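Local coordinates for protein sortase B (Clostridium perfringens, PDB 5YFK) that probably acts as a class B cysteine transpeptidase that joins proteins to the cell wall, here in a form whose active-site cysteine is replaced by serine, at residues S98-V110 against I167-Y180. The protein carries 1 engineered substitution. Residues are numbered along the deposited sequence; the frame is centred on the assembly and turned at random.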
loop_
_atom_site.group_PDB
_atom_site.type_symbol
_atom_site.label_atom_id
_atom_site.label_comp_id
_atom_site.label_asym_id
_atom_site.label_seq_id
_atom_site.Cartn_x
_atom_site.Cartn_y
_atom_site.Cartn_z
ATOM N N SER A 98 3.738 10.900 3.822
ATOM C CA SER A 98 3.773 12.327 3.444
ATOM C C SER A 98 5.151 12.776 2.940
ATOM O O SER A 98 5.226 13.694 2.134
ATOM C CB SER A 98 3.375 13.194 4.641
ATOM O OG SER A 98 4.268 12.967 5.725
ATOM N N GLU A 99 6.191 12.009 3.277
ATOM C CA GLU A 99 7.570 12.321 2.877
ATOM C C GLU A 99 7.959 11.645 1.544
ATOM O O GLU A 99 8.969 11.998 0.947
ATOM C CB GLU A 99 8.556 11.910 3.976
ATOM C CG GLU A 99 8.259 12.484 5.351
ATOM C CD GLU A 99 7.941 13.975 5.307
ATOM O OE1 GLU A 99 6.796 14.373 5.659
ATOM O OE2 GLU A 99 8.816 14.741 4.848
ATOM N N ASN A 100 7.119 10.737 1.039
ATOM C CA ASN A 100 7.404 10.085 -0.229
ATOM C C ASN A 100 7.460 11.060 -1.383
ATOM O O ASN A 100 6.523 11.839 -1.608
ATOM C CB ASN A 100 6.366 9.008 -0.544
ATOM C CG ASN A 100 6.887 7.592 -0.326
ATOM O OD1 ASN A 100 6.108 6.709 0.015
ATOM N ND2 ASN A 100 8.140 7.343 -0.661
ATOM N N ASN A 101 8.532 10.969 -2.162
ATOM C CA ASN A 101 8.520 11.520 -3.523
ATOM C C ASN A 101 8.268 10.417 -4.526
ATOM O O ASN A 101 9.158 9.584 -4.799
ATOM C CB ASN A 101 9.826 12.259 -3.836
ATOM C CG ASN A 101 9.849 12.854 -5.240
ATOM O OD1 ASN A 101 9.240 12.334 -6.169
ATOM N ND2 ASN A 101 10.444 14.022 -5.359
ATOM N N LEU A 102 7.057 10.407 -5.091
ATOM C CA LEU A 102 6.592 9.271 -5.887
ATOM C C LEU A 102 7.291 9.188 -7.241
ATOM O O LEU A 102 7.446 8.102 -7.803
ATOM C CB LEU A 102 5.078 9.333 -6.085
ATOM C CG LEU A 102 4.237 9.150 -4.818
ATOM C CD1 LEU A 102 2.756 9.179 -5.180
ATOM C CD2 LEU A 102 4.598 7.823 -4.153
ATOM N N ASN A 103 7.880 10.297 -7.687
ATOM C CA ASN A 103 8.689 10.256 -8.914
ATOM C C ASN A 103 10.065 9.652 -8.705
ATOM O O ASN A 103 10.619 9.028 -9.616
ATOM C CB ASN A 103 8.836 11.657 -9.502
ATOM C CG ASN A 103 7.514 12.220 -9.986
ATOM O OD1 ASN A 103 6.743 11.532 -10.657
ATOM N ND2 ASN A 103 7.185 13.419 -9.526
ATOM N N ASP A 104 10.608 9.843 -7.501
ATOM C CA ASP A 104 12.008 9.532 -7.231
ATOM C C ASP A 104 12.232 8.323 -6.338
ATOM O O ASP A 104 13.214 7.570 -6.532
ATOM C CB ASP A 104 12.719 10.744 -6.633
ATOM C CG ASP A 104 12.634 11.975 -7.524
ATOM O OD1 ASP A 104 12.269 11.849 -8.715
ATOM O OD2 ASP A 104 13.011 13.059 -7.034
ATOM N N ASP A 105 11.417 8.170 -5.300
ATOM C CA ASP A 105 11.809 7.294 -4.192
ATOM C C ASP A 105 11.812 5.797 -4.598
ATOM O O ASP A 105 10.949 5.341 -5.355
ATOM C CB ASP A 105 10.885 7.525 -2.997
ATOM C CG ASP A 105 11.094 8.879 -2.334
ATOM O OD1 ASP A 105 12.060 9.604 -2.692
ATOM O OD2 ASP A 105 10.246 9.236 -1.491
ATOM N N SER A 106 12.757 5.029 -4.059
ATOM C CA SER A 106 12.820 3.586 -4.354
ATOM C C SER A 106 11.853 2.742 -3.487
ATOM O O SER A 106 11.592 1.580 -3.803
ATOM C CB SER A 106 14.264 3.074 -4.237
ATOM O OG SER A 106 14.945 3.240 -5.475
ATOM N N ASN A 107 11.328 3.323 -2.408
ATOM C CA ASN A 107 10.330 2.626 -1.554
ATOM C C ASN A 107 9.111 3.511 -1.410
ATOM O O ASN A 107 9.202 4.591 -0.842
ATOM C CB ASN A 107 10.906 2.333 -0.181
ATOM C CG ASN A 107 9.993 1.480 0.685
ATOM O OD1 ASN A 107 9.007 0.881 0.208
ATOM N ND2 ASN A 107 10.339 1.388 1.964
ATOM N N ILE A 108 7.997 3.048 -1.949
ATOM C CA ILE A 108 6.717 3.728 -1.795
ATOM C C ILE A 108 6.045 3.116 -0.565
ATOM O O ILE A 108 5.802 1.910 -0.507
ATOM C CB ILE A 108 5.852 3.528 -3.038
ATOM C CG1 ILE A 108 6.602 4.044 -4.278
ATOM C CG2 ILE A 108 4.492 4.218 -2.853
ATOM C CD1 ILE A 108 6.057 3.548 -5.600
ATOM N N VAL A 109 5.725 3.961 0.402
ATOM C CA VAL A 109 5.230 3.450 1.671
ATOM C C VAL A 109 3.808 3.867 1.879
ATOM O O VAL A 109 3.483 5.060 1.826
ATOM C CB VAL A 109 6.093 3.949 2.846
ATOM C CG1 VAL A 109 5.487 3.542 4.180
ATOM C CG2 VAL A 109 7.502 3.412 2.707
ATOM N N VAL A 110 2.941 2.876 2.101
ATOM C CA VAL A 110 1.519 3.119 2.142
ATOM C C VAL A 110 0.947 2.553 3.445
ATOM O O VAL A 110 1.275 1.421 3.829
ATOM C CB VAL A 110 0.817 2.480 0.913
ATOM C CG1 VAL A 110 -0.679 2.695 0.937
ATOM C CG2 VAL A 110 1.419 3.015 -0.375
ATOM N N ILE A 167 11.676 1.967 8.817
ATOM C CA ILE A 167 11.136 2.153 7.446
ATOM C C ILE A 167 11.726 3.450 6.850
ATOM O O ILE A 167 11.733 4.500 7.509
ATOM C CB ILE A 167 9.595 2.210 7.426
ATOM C CG1 ILE A 167 8.995 0.842 7.806
ATOM C CG2 ILE A 167 9.078 2.642 6.053
ATOM C CD1 ILE A 167 9.430 -0.295 6.902
ATOM N N LYS A 168 12.251 3.351 5.630
ATOM C CA LYS A 168 12.921 4.461 4.950
ATOM C C LYS A 168 12.352 4.583 3.531
ATOM O O LYS A 168 12.084 3.556 2.885
ATOM C CB LYS A 168 14.422 4.177 4.820
ATOM C CG LYS A 168 15.192 4.091 6.133
ATOM C CD LYS A 168 16.553 3.442 5.911
ATOM C CE LYS A 168 17.511 4.365 5.153
ATOM N NZ LYS A 168 18.863 3.758 4.945
ATOM N N THR A 169 12.222 5.825 3.050
ATOM C CA THR A 169 11.860 6.124 1.656
ATOM C C THR A 169 13.039 6.684 0.837
ATOM O O THR A 169 13.028 6.644 -0.390
ATOM C CB THR A 169 10.719 7.150 1.589
ATOM O OG1 THR A 169 11.084 8.337 2.312
ATOM C CG2 THR A 169 9.417 6.583 2.226
ATOM N N LYS A 170 14.100 7.054 1.532
ATOM C CA LYS A 170 15.198 7.805 0.966
ATOM C C LYS A 170 16.440 7.008 1.272
ATOM O O LYS A 170 16.616 6.587 2.404
ATOM C CB LYS A 170 15.331 9.176 1.647
ATOM C CG LYS A 170 14.138 10.099 1.456
ATOM C CD LYS A 170 13.951 10.442 -0.018
ATOM C CE LYS A 170 12.953 11.577 -0.235
ATOM N NZ LYS A 170 11.543 11.144 -0.032
ATOM N N PHE A 171 17.322 6.854 0.282
ATOM C CA PHE A 171 18.592 6.161 0.502
ATOM C C PHE A 171 19.829 6.981 0.096
ATOM O O PHE A 171 19.819 7.666 -0.918
ATOM C CB PHE A 171 18.569 4.819 -0.213
ATOM C CG PHE A 171 17.475 3.911 0.274
ATOM C CD1 PHE A 171 17.638 3.203 1.439
ATOM C CD2 PHE A 171 16.202 3.978 -0.290
ATOM C CE1 PHE A 171 16.588 2.477 1.978
ATOM C CE2 PHE A 171 15.142 3.276 0.250
ATOM C CZ PHE A 171 15.322 2.565 1.419
ATOM N N SER A 172 20.891 6.906 0.900
ATOM C CA SER A 172 22.128 7.628 0.577
ATOM C C SER A 172 22.640 7.161 -0.782
ATOM O O SER A 172 22.586 7.903 -1.761
ATOM C CB SER A 172 23.192 7.386 1.652
ATOM O OG SER A 172 22.839 8.018 2.875
ATOM N N ASN A 173 22.874 5.857 -0.879
ATOM C CA ASN A 173 23.516 5.263 -2.045
ATOM C C ASN A 173 22.987 3.862 -2.261
ATOM O O ASN A 173 22.200 3.370 -1.454
ATOM C CB ASN A 173 25.037 5.217 -1.858
ATOM C CG ASN A 173 25.448 4.617 -0.523
ATOM O OD1 ASN A 173 25.034 3.519 -0.173
ATOM N ND2 ASN A 173 26.354 5.292 0.174
ATOM N N LYS A 174 23.474 3.223 -3.323
ATOM C CA LYS A 174 23.113 1.859 -3.690
ATOM C C LYS A 174 23.353 0.860 -2.550
ATOM O O LYS A 174 22.555 -0.063 -2.336
ATOM C CB LYS A 174 23.946 1.440 -4.903
ATOM C CG LYS A 174 23.466 0.186 -5.609
ATOM C CD LYS A 174 22.468 0.516 -6.713
ATOM C CE LYS A 174 23.163 0.980 -7.981
ATOM N NZ LYS A 174 22.188 1.554 -8.949
ATOM N N GLU A 175 24.553 0.921 -1.978
ATOM C CA GLU A 175 24.949 0.039 -0.877
ATOM C C GLU A 175 23.947 0.095 0.288
ATOM O O GLU A 175 23.587 -0.939 0.888
ATOM C CB GLU A 175 26.349 0.463 -0.380
ATOM C CG GLU A 175 26.875 -0.308 0.820
ATOM C CD GLU A 175 28.280 0.124 1.228
ATOM O OE1 GLU A 175 29.077 0.468 0.326
ATOM O OE2 GLU A 175 28.585 0.136 2.445
ATOM N N ASP A 176 23.577 1.310 0.666
ATOM C CA ASP A 176 22.620 1.535 1.750
ATOM C C ASP A 176 21.267 0.937 1.398
ATOM O O ASP A 176 20.603 0.353 2.243
ATOM C CB ASP A 176 22.453 3.030 2.008
ATOM C CG ASP A 176 23.681 3.661 2.662
ATOM O OD1 ASP A 176 24.661 2.938 2.954
ATOM O OD2 ASP A 176 23.651 4.889 2.906
ATOM N N TYR A 177 20.878 1.058 0.134
ATOM C CA TYR A 177 19.605 0.483 -0.336
ATOM C C TYR A 177 19.660 -1.033 -0.367
ATOM O O TYR A 177 18.704 -1.714 0.002
ATOM C CB TYR A 177 19.294 1.007 -1.724
ATOM C CG TYR A 177 17.944 0.573 -2.275
ATOM C CD1 TYR A 177 16.801 0.601 -1.488
ATOM C CD2 TYR A 177 17.848 0.036 -3.543
ATOM C CE1 TYR A 177 15.564 0.261 -2.014
ATOM C CE2 TYR A 177 16.634 -0.362 -4.059
ATOM C CZ TYR A 177 15.490 -0.233 -3.301
ATOM O OH TYR A 177 14.296 -0.699 -3.826
ATOM N N GLU A 178 20.760 -1.579 -0.862
ATOM C CA GLU A 178 20.901 -3.002 -0.879
ATOM C C GLU A 178 20.796 -3.568 0.549
ATOM O O GLU A 178 20.152 -4.588 0.797
ATOM C CB GLU A 178 22.227 -3.399 -1.513
ATOM C CG GLU A 178 22.417 -4.903 -1.603
ATOM C CD GLU A 178 21.379 -5.590 -2.481
ATOM O OE1 GLU A 178 20.631 -4.892 -3.196
ATOM O OE2 GLU A 178 21.303 -6.837 -2.458
ATOM N N LYS A 179 21.414 -2.873 1.484
ATOM C CA LYS A 179 21.375 -3.279 2.883
ATOM C C LYS A 179 19.921 -3.283 3.378
ATOM O O LYS A 179 19.497 -4.185 4.113
ATOM C CB LYS A 179 22.218 -2.305 3.706
ATOM C CG LYS A 179 22.189 -2.563 5.211
ATOM C CD LYS A 179 23.290 -1.796 5.941
ATOM C CE LYS A 179 22.732 -0.619 6.736
ATOM N NZ LYS A 179 23.112 0.700 6.146
ATOM N N TYR A 180 19.185 -2.223 3.041
ATOM C CA TYR A 180 17.754 -2.147 3.385
ATOM C C TYR A 180 16.935 -3.303 2.818
ATOM O O TYR A 180 16.114 -3.920 3.524
ATOM C CB TYR A 180 17.167 -0.826 2.885
ATOM C CG TYR A 180 15.746 -0.594 3.366
ATOM C CD1 TYR A 180 15.491 -0.179 4.670
ATOM C CD2 TYR A 180 14.657 -0.795 2.526
ATOM C CE1 TYR A 180 14.209 0.138 5.080
ATOM C CE2 TYR A 180 13.360 -0.511 2.935
ATOM C CZ TYR A 180 13.130 -0.084 4.222
ATOM O OH TYR A 180 11.838 0.163 4.658
HETATM O O HOH W 1 14.633 6.377 -2.352
#
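The loop 167-173 passes over the start of strand 107-110, where the CA atoms of N107 and T169 come within 5.0 Å of each other. In this sortase fold the contact joins a strand of the beta-barrel, and the loop 98-106 before it, to the linker between helix 160-166 and helix 174-186. K170 starts out pointing away, but its chain bends at chi2 and chi4 and brings NZ back to D105. NZ forms a salt bridge to D105 OD2 at 2.7 Å, on the syn side and somewhat out of the carboxylate plane, and also donates to the backbone O of E99. D105 OD2 accepts from N100 ND2 through its anti lone pair. N101 N meets it from above the carboxylate plane, in a bond whose very short length is doubtful. The lysine and amide donors would help to keep the carboxylate charged. N100 ND2 sends its other N-H to N107 O, nearly straight at 173°, while N100 OD1 accepts from V109 N. These bonds fix the N100 amide. T169 packs CG2 against this amide, and the same methyl lies 3.7 Å from V109 CG2. V109 CG2 also meets I167 CG2. Aromatic rings from the helix and the loop before it add to the contact. S106 CB sits over one face of the Y177 ring in a CH-pi contact, and Y177 OH is bonded to D201 O. F171 presents its ring edge to N107 CB. A water bridges S106 N and T169 O. With CG anti to its backbone N (chi1 -173°), the N107 side chain extends towards the linker; OD1 bonds T205 OG1 of the neighbouring strand, and ND2 donates to K168 O at 2.9 Å with an N-H...O angle of 153°.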